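Local structure of agmatinase (Deinococcus radiodurans, 1WOH) at residues 278-281 and 282-286; 119-122 and 123-126; 214-217 and 218-222; 202-205 and 206-210; 185-188 and 189-192. The protein probably hydrolyses agmatine to putrescine and urea, as a member of the arginase family of ureohydrolases that binds two manganese ions per subunit. All blocks are in the same frame, centred on the assembly; numbering follows the deposited sequence.

Contact 1. Residues 278-281 and 282-286; sequences NLDP and TGRSE
The carboxylate of Asp280 reaches over the start of helix 284-302, where its OD2 meets Thr282 OG1 at 2.5 Å and its OD1 meets Ser285 OG at 2.6 Å. A type I beta turn from Asp280 to Gly283, closed by Gly283 N on Asp280 O, brings the chain into the helix with Gly283 at the N-cap position. With CG anti to the backbone N (chi1 180°), the acid projects into this turn and each oxygen takes two donors. Asp280 OD1 also accepts Ser285 N (2.9 Å), both donors coming from its anti side; OD2 receives the Thr282 hydroxyl on its syn side and Thr282 N from above the carboxylate plane. Four bonds thus fix the rotation of a buried carboxylate. Thr282 forms an ST turn, its OG1 accepting Arg284 N along a nearly straight line (171°). The guanidinium of Arg284 donates through NH2 to Ala236 O and lies near Arg284 of two neighbouring subunits, while Pro281 packs on Pro281 of both. Arg284 NH1 and Asp280 OD2 form a long salt bridge of charges alone, the oxygen well off the guanidinium plane. Arg284 NH1 donates to Thr282 OG1 at 2.9 Å, the acceptor tilted 20° from that plane.

Contact 2. Residues 119-122 and 123-126; sequences GDHS and VSYP
Three successive i to i+3 bonds wind the chain from Asp120 into helix 124-128: Val123 N to Asp120 O, Ser124 N to His121 O at 3.0 Å, and Tyr125 N to Ser122 O. Beside them Val123 sets CG2 against Asp120 O at 3.1 Å, with CG1 resting on the same oxygen at 3.5 Å, so both valine methyls lie against the oxygen that its own N-H binds. The Ser122 carbonyl likewise carries the next turn, with Pro126 CD at 3.2 Å from Ser122 O and the CB of Tyr125 also close by. Asp120 closes an Asx turn in the loop just after strand 114-118, in the alpha/beta fold of the arginase family. Asp120 OD1 accepts Ser122 N nearly end-on at 2.7 Å, and the hydroxyl OG of Ser122 gives its proton to the syn lone pair of the same OD1, also at 2.7 Å. Ser122 OG stands between the backbone N and the carbonyl carbon (chi1 85°), which brings it to that oxygen. The other oxygen, OD2, is held by Ala41 N. The bonds to OD1 join Asp120 and Ser122, the sequence neighbours of His121, a ligand of the first manganese ion, although no metal is bound in this chain. Ser124 OG is hydrogen-bonded to Asp271 and His121 NE2 to Ser227 OG, while the ring of Phe163 meets the imidazole with the planes about 85° apart.

Contact 3. Residues 214-217 and 218-222; sequences VLAQ and LPRGQ
The guanidinium of Arg220 comes back over the end of helix 211-215 and meets the carbonyl oxygens of Leu215 and Ala216 obliquely, while the carbonyl carbon of Gln217 lies at its edge, near the plane. Near the end of the helix the chain makes a type I beta turn from Leu215 to Leu218, and then goes on towards strand 223-229. Both arginine bonds are weak: Arg220 NH1 stands 3.2 Å from Ala216 O with an N-H...O angle of 131°, and Arg220 NH2 stands 3.4 Å from Leu215 O. An extended chain from CG to NE carries the charged group back to these carbonyls, whose dipoles probably attract it. The turn itself is closed by Leu218 N on Leu215 O at 3.2 Å, the donor well above the carbonyl plane. Leu218 lies side by side with Leu215, both pointing the same way, and the pair packs on Ile257 and Ala260 of helix 251-264. An alanine in place of Leu218 would lack the branched end, which is likely to open a gap beside Leu215 and leave Ile257 with less apolar cover. CB of Leu218 rests 3.5 Å from Leu215 O and CG sits at 3.6 Å from it, before the branch carries CD1 to 4.1 Å from Leu215 CD2.

Contact 4. Residues 202-205 and 206-210; sequences IPMD and DVTAD
From Met204 CB the side chain runs through CG, anti to the backbone N (chi1 -179°), to SD, which comes within 4.1 Å of Val207 CB, and then to CE. Bends at chi2 and chi3 bring Met204 CE back over the helix, 3.8 Å from Val207 CG1 and 3.6 Å from Thr208 OG1. The methionine lies obliquely over the valine and at about a right angle to the threonine. Both partners belong to helix 204-209, which follows strand 200-203, an outermost strand of the parallel sheet within this chain, in the alpha/beta fold; Pro203 holds the N-cap position. Pro203 O accepts Asp206 N at 3.0 Å, while Met204 O takes Thr208 N and Asp205 O takes Ala209 N in the regular i to i+4 pattern. The Asp206 side chain lies against the strand end, its CB 4.0 Å from Ile202 CG2 and its OD2 3.1 Å from Pro203 CD. Replacing Asp206 with a glycine removes both CB and the carboxylate, which would probably leave Ile202 CG2 and Pro203 CD without these contacts. Val207 also reaches Ile202, CG2 to CG2, at 4.4 Å, and packs on Val179 and Val214. Pro203 also packs on Leu69 of a neighbouring subunit.

Contact 5. Residues 185-188 and 189-192; sequences RFDP and EAVA
Asp187 OD1 sits over the opening turn of helix 188-196, 3.1 Å from Glu189 N and 3.3 Å from Ala190 N. Both bonds are weak, the first strongly bent (128°) and the second straighter (158°); Asp187 occupies the N-cap position, and these are its side-chain capping bonds. With CG anti to the backbone N (chi1 175°), the carboxylate is carried across the turn, and its CG packs against the methyl of Ala190. The backbone takes over one step further on: Asp187 O accepts Val191 N almost in line with its C=O bond, and Pro188 O accepts Ala192 N. Pro188, the first helical residue, has no N-H to be capped. Val191 CG2 touches Phe186 CB at 4.1 Å and approaches the phenylalanine ring obliquely. Beyond this shell a water donates to Asp187 OD2 at 2.7 Å and to Glu189 OE1 at 2.6 Å, bridging two acids. Thr149 holds Asp187 OD2 as well, while Arg164 forms a salt bridge with Glu189. A neighbouring subunit packs Leu69 on both Phe186 and Val191, and its Val63 and Pro65 carbonyls accept from Arg185, so this helix start also belongs to an interface between subunits. With Asp187 OD2 and Glu189 OE1 4.6 Å apart, the like charges would probably repel; the bridging water, the arginine and the positive end of the helix dipole are likely to offset this and to keep both acids ionised.

Contact 2 is wholly buried near the centre of the chain, whereas the other four are only partly buried and lie farther out. Contacts 1, 2 and 5 each hold the entry to a helix with an aspartate, but contact 1 engages both carboxylate oxygens, two hydrogen bonds each, contact 2 uses one beside a manganese ligand, and contact 5 relies on weak capping bonds and a water. Contact 3 concerns a helix exit instead. Contacts 3 and 4 touch directly, Val214 of helix 211-215 packing its CG2 3.7 Å from CG2 of Ile202 on strand 200-203. Contacts 1, 4 and 5 also meet neighbouring subunits, unlike contacts 2 and 3.

Contact 1. Residues 278-281 and 282-286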
loop_
_atom_site.group_PDB
_atom_site.type_symbol
_atom_site.label_atom_id
_atom_site.label_comp_id
_atom_site.label_asym_id
_atom_site.label_seq_id
_atom_site.Cartn_x
_atom_site.Cartn_y
_atom_site.Cartn_z
ATOM N N ASN A 278 8.598 6.202 -1.855
ATOM C CA ASN A 278 7.252 5.840 -2.275
ATOM C C ASN A 278 7.187 4.457 -2.900
ATOM O O ASN A 278 6.099 3.889 -3.044
ATOM C CB ASN A 278 6.737 6.869 -3.280
ATOM C CG ASN A 278 7.682 7.049 -4.452
ATOM O OD1 ASN A 278 8.883 7.238 -4.264
ATOM N ND2 ASN A 278 7.143 6.995 -5.665
ATOM N N LEU A 279 8.345 3.916 -3.270
ATOM C CA LEU A 279 8.404 2.599 -3.891
ATOM C C LEU A 279 8.765 1.485 -2.918
ATOM O O LEU A 279 8.965 0.339 -3.326
ATOM C CB LEU A 279 9.387 2.608 -5.062
ATOM C CG LEU A 279 8.971 3.528 -6.219
ATOM C CD1 LEU A 279 10.031 3.504 -7.297
ATOM C CD2 LEU A 279 7.631 3.072 -6.791
ATOM N N ASP A 280 8.866 1.820 -1.636
ATOM C CA ASP A 280 9.157 0.801 -0.620
ATOM C C ASP A 280 8.284 1.078 0.600
ATOM O O ASP A 280 8.682 1.802 1.511
ATOM C CB ASP A 280 10.626 0.816 -0.196
ATOM C CG ASP A 280 10.926 -0.238 0.866
ATOM O OD1 ASP A 280 12.093 -0.354 1.298
ATOM O OD2 ASP A 280 9.983 -0.957 1.263
ATOM N N PRO A 281 7.081 0.498 0.631
ATOM C CA PRO A 281 6.188 0.725 1.770
ATOM C C PRO A 281 6.656 0.126 3.092
ATOM O O PRO A 281 6.071 0.404 4.134
ATOM C CB PRO A 281 4.859 0.142 1.293
ATOM C CG PRO A 281 5.268 -0.919 0.329
ATOM C CD PRO A 281 6.414 -0.290 -0.421
ATOM N N THR A 282 7.703 -0.691 3.058
ATOM C CA THR A 282 8.217 -1.285 4.290
ATOM C C THR A 282 9.106 -0.275 4.993
ATOM O O THR A 282 9.392 -0.404 6.185
ATOM C CB THR A 282 9.070 -2.549 4.027
ATOM O OG1 THR A 282 10.338 -2.165 3.473
ATOM C CG2 THR A 282 8.348 -3.497 3.073
ATOM N N GLY A 283 9.552 0.724 4.239
ATOM C CA GLY A 283 10.414 1.751 4.795
ATOM C C GLY A 283 11.848 1.327 5.066
ATOM O O GLY A 283 12.646 2.131 5.552
ATOM N N ARG A 284 12.204 0.085 4.755
ATOM C CA ARG A 284 13.576 -0.350 5.021
ATOM C C ARG A 284 14.604 0.337 4.125
ATOM O O ARG A 284 15.762 0.495 4.515
ATOM C CB ARG A 284 13.714 -1.870 4.885
ATOM C CG ARG A 284 13.654 -2.438 3.466
ATOM C CD ARG A 284 13.925 -3.940 3.561
ATOM N NE ARG A 284 13.857 -4.643 2.286
ATOM C CZ ARG A 284 12.741 -4.863 1.599
ATOM N NH1 ARG A 284 11.572 -4.422 2.051
ATOM N NH2 ARG A 284 12.788 -5.564 0.480
ATOM N N SER A 285 14.187 0.753 2.933
ATOM C CA SER A 285 15.130 1.426 2.036
ATOM C C SER A 285 15.706 2.707 2.637
ATOM O O SER A 285 16.930 2.894 2.648
ATOM C CB SER A 285 14.469 1.740 0.686
ATOM O OG SER A 285 14.139 0.549 -0.001
ATOM N N GLU A 286 14.850 3.601 3.132
ATOM C CA GLU A 286 15.368 4.841 3.703
ATOM C C GLU A 286 16.064 4.607 5.036
ATOM O O GLU A 286 17.030 5.298 5.370
ATOM C CB GLU A 286 14.263 5.899 3.865
ATOM C CG GLU A 286 13.032 5.469 4.643
ATOM C CD GLU A 286 11.892 5.058 3.728
ATOM O OE1 GLU A 286 10.749 5.489 3.987
ATOM O OE2 GLU A 286 12.136 4.303 2.757
#

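Contact 2. Residues 119-122 and 123-126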
loop_
_atom_site.group_PDB
_atom_site.type_symbol
_atom_site.label_atom_id
_atom_site.label_comp_id
_atom_site.label_asym_id
_atom_site.label_seq_id
_atom_site.Cartn_x
_atom_site.Cartn_y
_atom_site.Cartn_z
ATOM N N GLY A 119 16.907 13.010 -4.440
ATOM C CA GLY A 119 17.210 13.539 -5.761
ATOM C C GLY A 119 17.644 12.455 -6.731
ATOM O O GLY A 119 18.285 11.491 -6.315
ATOM N N ASP A 120 17.298 12.587 -8.014
ATOM C CA ASP A 120 17.719 11.579 -8.978
ATOM C C ASP A 120 19.206 11.786 -9.209
ATOM O O ASP A 120 19.766 12.787 -8.776
ATOM C CB ASP A 120 16.914 11.654 -10.293
ATOM C CG ASP A 120 17.158 12.931 -11.081
ATOM O OD1 ASP A 120 18.335 13.276 -11.340
ATOM O OD2 ASP A 120 16.154 13.577 -11.460
ATOM N N HIS A 121 19.856 10.848 -9.882
ATOM C CA HIS A 121 21.298 10.964 -10.065
ATOM C C HIS A 121 21.808 12.182 -10.832
ATOM O O HIS A 121 22.984 12.550 -10.714
ATOM C CB HIS A 121 21.859 9.687 -10.693
ATOM C CG HIS A 121 23.228 9.342 -10.198
ATOM N ND1 HIS A 121 23.727 8.057 -10.207
ATOM C CD2 HIS A 121 24.185 10.115 -9.629
ATOM C CE1 HIS A 121 24.930 8.052 -9.656
ATOM N NE2 HIS A 121 25.231 9.286 -9.296
ATOM N N SER A 122 20.941 12.826 -11.601
ATOM C CA SER A 122 21.383 13.987 -12.356
ATOM C C SER A 122 21.914 15.088 -11.440
ATOM O O SER A 122 22.681 15.943 -11.881
ATOM C CB SER A 122 20.245 14.545 -13.216
ATOM O OG SER A 122 19.430 15.440 -12.476
ATOM N N VAL A 123 21.525 15.071 -10.166
ATOM C CA VAL A 123 21.992 16.106 -9.247
ATOM C C VAL A 123 23.502 16.042 -8.982
ATOM O O VAL A 123 24.098 17.034 -8.549
ATOM C CB VAL A 123 21.236 16.057 -7.892
ATOM C CG1 VAL A 123 19.733 16.187 -8.128
ATOM C CG2 VAL A 123 21.569 14.773 -7.146
ATOM N N SER A 124 24.121 14.892 -9.240
ATOM C CA SER A 124 25.561 14.743 -9.015
ATOM C C SER A 124 26.368 15.710 -9.878
ATOM O O SER A 124 27.455 16.129 -9.491
ATOM C CB SER A 124 26.021 13.314 -9.311
ATOM O OG SER A 124 25.415 12.386 -8.432
ATOM N N TYR A 125 25.837 16.063 -11.044
ATOM C CA TYR A 125 26.545 16.988 -11.923
ATOM C C TYR A 125 26.696 18.371 -11.282
ATOM O O TYR A 125 27.818 18.827 -11.059
ATOM C CB TYR A 125 25.842 17.076 -13.287
ATOM C CG TYR A 125 26.247 18.278 -14.120
ATOM C CD1 TYR A 125 27.587 18.649 -14.242
ATOM C CD2 TYR A 125 25.285 19.047 -14.780
ATOM C CE1 TYR A 125 27.964 19.764 -15.002
ATOM C CE2 TYR A 125 25.650 20.165 -15.546
ATOM C CZ TYR A 125 26.989 20.515 -15.648
ATOM O OH TYR A 125 27.358 21.625 -16.380
ATOM N N PRO A 126 25.580 19.056 -10.965
ATOM C CA PRO A 126 25.730 20.379 -10.352
ATOM C C PRO A 126 26.423 20.355 -8.992
ATOM O O PRO A 126 27.083 21.321 -8.607
ATOM C CB PRO A 126 24.294 20.909 -10.293
ATOM C CG PRO A 126 23.456 19.667 -10.259
ATOM C CD PRO A 126 24.162 18.759 -11.240
#

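Contact 3. Residues 214-217 and 218-222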
loop_
_atom_site.group_PDB
_atom_site.type_symbol
_atom_site.label_atom_id
_atom_site.label_comp_id
_atom_site.label_asym_id
_atom_site.label_seq_id
_atom_site.Cartn_x
_atom_site.Cartn_y
_atom_site.Cartn_z
ATOM N N VAL A 214 38.726 -6.307 -5.754
ATOM C CA VAL A 214 38.016 -5.063 -6.027
ATOM C C VAL A 214 38.531 -3.939 -5.126
ATOM O O VAL A 214 38.827 -2.839 -5.602
ATOM C CB VAL A 214 36.490 -5.242 -5.831
ATOM C CG1 VAL A 214 35.796 -3.888 -5.825
ATOM C CG2 VAL A 214 35.932 -6.132 -6.942
ATOM N N LEU A 215 38.650 -4.211 -3.828
ATOM C CA LEU A 215 39.141 -3.195 -2.903
ATOM C C LEU A 215 40.550 -2.767 -3.311
ATOM O O LEU A 215 40.942 -1.621 -3.102
ATOM C CB LEU A 215 39.159 -3.726 -1.461
ATOM C CG LEU A 215 37.846 -4.269 -0.891
ATOM C CD1 LEU A 215 38.048 -4.665 0.567
ATOM C CD2 LEU A 215 36.752 -3.217 -1.005
ATOM N N ALA A 216 41.302 -3.688 -3.905
ATOM C CA ALA A 216 42.666 -3.391 -4.339
ATOM C C ALA A 216 42.690 -2.444 -5.537
ATOM O O ALA A 216 43.727 -1.855 -5.850
ATOM C CB ALA A 216 43.400 -4.681 -4.680
ATOM N N GLN A 217 41.550 -2.295 -6.206
ATOM C CA GLN A 217 41.464 -1.411 -7.360
ATOM C C GLN A 217 41.037 0.004 -6.976
ATOM O O GLN A 217 41.112 0.917 -7.793
ATOM C CB GLN A 217 40.478 -1.960 -8.392
ATOM C CG GLN A 217 40.827 -3.332 -8.937
ATOM C CD GLN A 217 39.850 -3.778 -10.008
ATOM O OE1 GLN A 217 39.736 -3.148 -11.059
ATOM N NE2 GLN A 217 39.138 -4.866 -9.746
ATOM N N LEU A 218 40.588 0.187 -5.738
ATOM C CA LEU A 218 40.156 1.506 -5.283
ATOM C C LEU A 218 41.323 2.488 -5.179
ATOM O O LEU A 218 42.474 2.085 -5.012
ATOM C CB LEU A 218 39.447 1.393 -3.932
ATOM C CG LEU A 218 38.171 0.548 -3.930
ATOM C CD1 LEU A 218 37.635 0.466 -2.512
ATOM C CD2 LEU A 218 37.134 1.162 -4.856
ATOM N N PRO A 219 41.039 3.795 -5.284
ATOM C CA PRO A 219 42.069 4.834 -5.205
ATOM C C PRO A 219 42.785 4.901 -3.855
ATOM O O PRO A 219 42.258 4.457 -2.835
ATOM C CB PRO A 219 41.294 6.112 -5.520
ATOM C CG PRO A 219 39.913 5.803 -5.024
ATOM C CD PRO A 219 39.708 4.392 -5.498
ATOM N N ARG A 220 43.992 5.457 -3.863
ATOM C CA ARG A 220 44.779 5.591 -2.643
ATOM C C ARG A 220 45.480 6.943 -2.582
ATOM O O ARG A 220 46.117 7.362 -3.549
ATOM C CB ARG A 220 45.812 4.465 -2.563
ATOM C CG ARG A 220 45.193 3.090 -2.443
ATOM C CD ARG A 220 46.244 1.995 -2.408
ATOM N NE ARG A 220 45.652 0.691 -2.116
ATOM C CZ ARG A 220 44.743 0.088 -2.879
ATOM N NH1 ARG A 220 44.314 0.666 -3.990
ATOM N NH2 ARG A 220 44.261 -1.097 -2.527
ATOM N N GLY A 221 45.346 7.620 -1.444
ATOM C CA GLY A 221 45.975 8.917 -1.252
ATOM C C GLY A 221 45.412 10.015 -2.133
ATOM O O GLY A 221 46.066 11.034 -2.364
ATOM N N GLN A 222 44.187 9.814 -2.611
ATOM C CA GLN A 222 43.524 10.771 -3.496
ATOM C C GLN A 222 42.437 11.583 -2.801
ATOM O O GLN A 222 42.052 11.291 -1.671
ATOM C CB GLN A 222 42.881 10.012 -4.663
ATOM C CG GLN A 222 43.815 9.061 -5.370
ATOM C CD GLN A 222 44.774 9.774 -6.301
ATOM O OE1 GLN A 222 45.093 10.948 -6.108
ATOM N NE2 GLN A 222 45.247 9.064 -7.313
#

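Contact 4. Residues 202-205 and 206-210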
loop_
_atom_site.group_PDB
_atom_site.type_symbol
_atom_site.label_atom_id
_atom_site.label_comp_id
_atom_site.label_asym_id
_atom_site.label_seq_id
_atom_site.Cartn_x
_atom_site.Cartn_y
_atom_site.Cartn_z
ATOM N N ILE A 202 34.071 -1.559 -12.593
ATOM C CA ILE A 202 34.063 -2.814 -11.848
ATOM C C ILE A 202 32.657 -3.408 -11.786
ATOM O O ILE A 202 31.837 -3.008 -10.961
ATOM C CB ILE A 202 34.600 -2.606 -10.408
ATOM C CG1 ILE A 202 35.988 -1.951 -10.460
ATOM C CG2 ILE A 202 34.696 -3.947 -9.689
ATOM C CD1 ILE A 202 36.573 -1.595 -9.088
ATOM N N PRO A 203 32.360 -4.372 -12.670
ATOM C CA PRO A 203 31.047 -5.027 -12.717
ATOM C C PRO A 203 30.744 -5.716 -11.388
ATOM O O PRO A 203 31.661 -6.101 -10.667
ATOM C CB PRO A 203 31.202 -6.034 -13.852
ATOM C CG PRO A 203 32.277 -5.429 -14.714
ATOM C CD PRO A 203 33.255 -4.919 -13.704
ATOM N N MET A 204 29.462 -5.867 -11.067
ATOM C CA MET A 204 29.066 -6.525 -9.823
ATOM C C MET A 204 29.623 -7.950 -9.778
ATOM O O MET A 204 29.966 -8.453 -8.710
ATOM C CB MET A 204 27.538 -6.563 -9.711
ATOM C CG MET A 204 27.009 -7.198 -8.437
ATOM S SD MET A 204 27.504 -6.323 -6.943
ATOM C CE MET A 204 27.711 -7.698 -5.817
ATOM N N ASP A 205 29.710 -8.599 -10.938
ATOM C CA ASP A 205 30.238 -9.960 -10.997
ATOM C C ASP A 205 31.649 -10.069 -10.411
ATOM O O ASP A 205 32.010 -11.102 -9.846
ATOM C CB ASP A 205 30.250 -10.479 -12.438
ATOM C CG ASP A 205 28.863 -10.805 -12.952
ATOM O OD1 ASP A 205 28.116 -11.511 -12.241
ATOM O OD2 ASP A 205 28.522 -10.362 -14.069
ATOM N N ASP A 206 32.444 -9.011 -10.554
ATOM C CA ASP A 206 33.804 -9.011 -10.021
ATOM C C ASP A 206 33.758 -8.908 -8.505
ATOM O O ASP A 206 34.569 -9.516 -7.803
ATOM C CB ASP A 206 34.614 -7.842 -10.587
ATOM C CG ASP A 206 34.857 -7.968 -12.080
ATOM O OD1 ASP A 206 34.552 -9.039 -12.649
ATOM O OD2 ASP A 206 35.360 -6.996 -12.684
ATOM N N VAL A 207 32.812 -8.122 -8.002
ATOM C CA VAL A 207 32.650 -7.960 -6.564
ATOM C C VAL A 207 32.318 -9.318 -5.961
ATOM O O VAL A 207 32.853 -9.699 -4.919
ATOM C CB VAL A 207 31.503 -6.979 -6.241
ATOM C CG1 VAL A 207 31.280 -6.904 -4.746
ATOM C CG2 VAL A 207 31.832 -5.603 -6.786
ATOM N N THR A 208 31.420 -10.043 -6.620
ATOM C CA THR A 208 31.012 -11.357 -6.143
ATOM C C THR A 208 32.167 -12.350 -6.230
ATOM O O THR A 208 32.427 -13.102 -5.293
ATOM C CB THR A 208 29.826 -11.894 -6.967
ATOM O OG1 THR A 208 28.713 -10.997 -6.835
ATOM C CG2 THR A 208 29.410 -13.286 -6.481
ATOM N N ALA A 209 32.862 -12.335 -7.359
ATOM C CA ALA A 209 33.974 -13.244 -7.596
ATOM C C ALA A 209 35.183 -13.036 -6.689
ATOM O O ALA A 209 35.799 -14.002 -6.245
ATOM C CB ALA A 209 34.404 -13.153 -9.057
ATOM N N ASP A 210 35.522 -11.782 -6.415
ATOM C CA ASP A 210 36.679 -11.479 -5.577
ATOM C C ASP A 210 36.659 -10.057 -5.033
ATOM O O ASP A 210 37.230 -9.143 -5.629
ATOM C CB ASP A 210 37.965 -11.716 -6.378
ATOM C CG ASP A 210 39.203 -11.179 -5.680
ATOM O OD1 ASP A 210 39.246 -11.188 -4.430
ATOM O OD2 ASP A 210 40.144 -10.762 -6.391
#

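Contact 5. Residues 185-188 and 189-192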
loop_
_atom_site.group_PDB
_atom_site.type_symbol
_atom_site.label_atom_id
_atom_site.label_comp_id
_atom_site.label_asym_id
_atom_site.label_seq_id
_atom_site.Cartn_x
_atom_site.Cartn_y
_atom_site.Cartn_z
ATOM N N ARG A 185 21.407 -3.943 -20.570
ATOM C CA ARG A 185 21.754 -2.866 -21.482
ATOM C C ARG A 185 22.742 -1.828 -20.972
ATOM O O ARG A 185 22.637 -1.329 -19.851
ATOM C CB ARG A 185 20.484 -2.155 -21.949
ATOM C CG ARG A 185 20.672 -1.343 -23.216
ATOM C CD ARG A 185 19.534 -0.352 -23.408
ATOM N NE ARG A 185 18.226 -0.959 -23.182
ATOM C CZ ARG A 185 17.683 -1.901 -23.946
ATOM N NH1 ARG A 185 18.333 -2.362 -25.008
ATOM N NH2 ARG A 185 16.487 -2.389 -23.641
ATOM N N PHE A 186 23.710 -1.513 -21.820
ATOM C CA PHE A 186 24.710 -0.507 -21.512
ATOM C C PHE A 186 24.898 0.329 -22.773
ATOM O O PHE A 186 24.757 -0.179 -23.883
ATOM C CB PHE A 186 26.046 -1.148 -21.118
ATOM C CG PHE A 186 26.087 -1.649 -19.702
ATOM C CD1 PHE A 186 25.511 -2.868 -19.361
ATOM C CD2 PHE A 186 26.687 -0.889 -18.706
ATOM C CE1 PHE A 186 25.528 -3.328 -18.040
ATOM C CE2 PHE A 186 26.711 -1.337 -17.381
ATOM C CZ PHE A 186 26.129 -2.558 -17.050
ATOM N N ASP A 187 25.183 1.611 -22.583
ATOM C CA ASP A 187 25.419 2.546 -23.678
ATOM C C ASP A 187 26.864 2.258 -24.103
ATOM O O ASP A 187 27.803 2.614 -23.393
ATOM C CB ASP A 187 25.268 3.974 -23.135
ATOM C CG ASP A 187 25.614 5.045 -24.155
ATOM O OD1 ASP A 187 26.143 4.706 -25.234
ATOM O OD2 ASP A 187 25.360 6.235 -23.866
ATOM N N PRO A 188 27.060 1.593 -25.260
ATOM C CA PRO A 188 28.419 1.268 -25.727
ATOM C C PRO A 188 29.361 2.453 -25.864
ATOM O O PRO A 188 30.569 2.326 -25.619
ATOM C CB PRO A 188 28.171 0.562 -27.062
ATOM C CG PRO A 188 26.912 1.215 -27.553
ATOM C CD PRO A 188 26.063 1.275 -26.298
ATOM N N GLU A 189 28.816 3.598 -26.267
ATOM C CA GLU A 189 29.609 4.812 -26.430
ATOM C C GLU A 189 30.057 5.305 -25.060
ATOM O O GLU A 189 31.191 5.747 -24.891
ATOM C CB GLU A 189 28.772 5.896 -27.125
ATOM C CG GLU A 189 29.542 7.150 -27.581
ATOM C CD GLU A 189 30.006 8.043 -26.441
ATOM O OE1 GLU A 189 29.283 8.160 -25.426
ATOM O OE2 GLU A 189 31.092 8.650 -26.569
ATOM N N ALA A 190 29.159 5.225 -24.083
ATOM C CA ALA A 190 29.468 5.672 -22.731
ATOM C C ALA A 190 30.535 4.782 -22.098
ATOM O O ALA A 190 31.479 5.280 -21.486
ATOM C CB ALA A 190 28.204 5.668 -21.872
ATOM N N VAL A 191 30.383 3.470 -22.236
ATOM C CA VAL A 191 31.357 2.538 -21.668
ATOM C C VAL A 191 32.732 2.723 -22.311
ATOM O O VAL A 191 33.750 2.787 -21.620
ATOM C CB VAL A 191 30.906 1.071 -21.852
ATOM C CG1 VAL A 191 31.995 0.118 -21.373
ATOM C CG2 VAL A 191 29.620 0.825 -21.072
ATOM N N ALA A 192 32.755 2.824 -23.637
ATOM C CA ALA A 192 34.007 3.002 -24.363
ATOM C C ALA A 192 34.660 4.349 -24.040
ATOM O O ALA A 192 35.885 4.437 -23.924
ATOM C CB ALA A 192 33.763 2.880 -25.866
HETATM O O HOH W 1 26.716 8.356 -24.906
#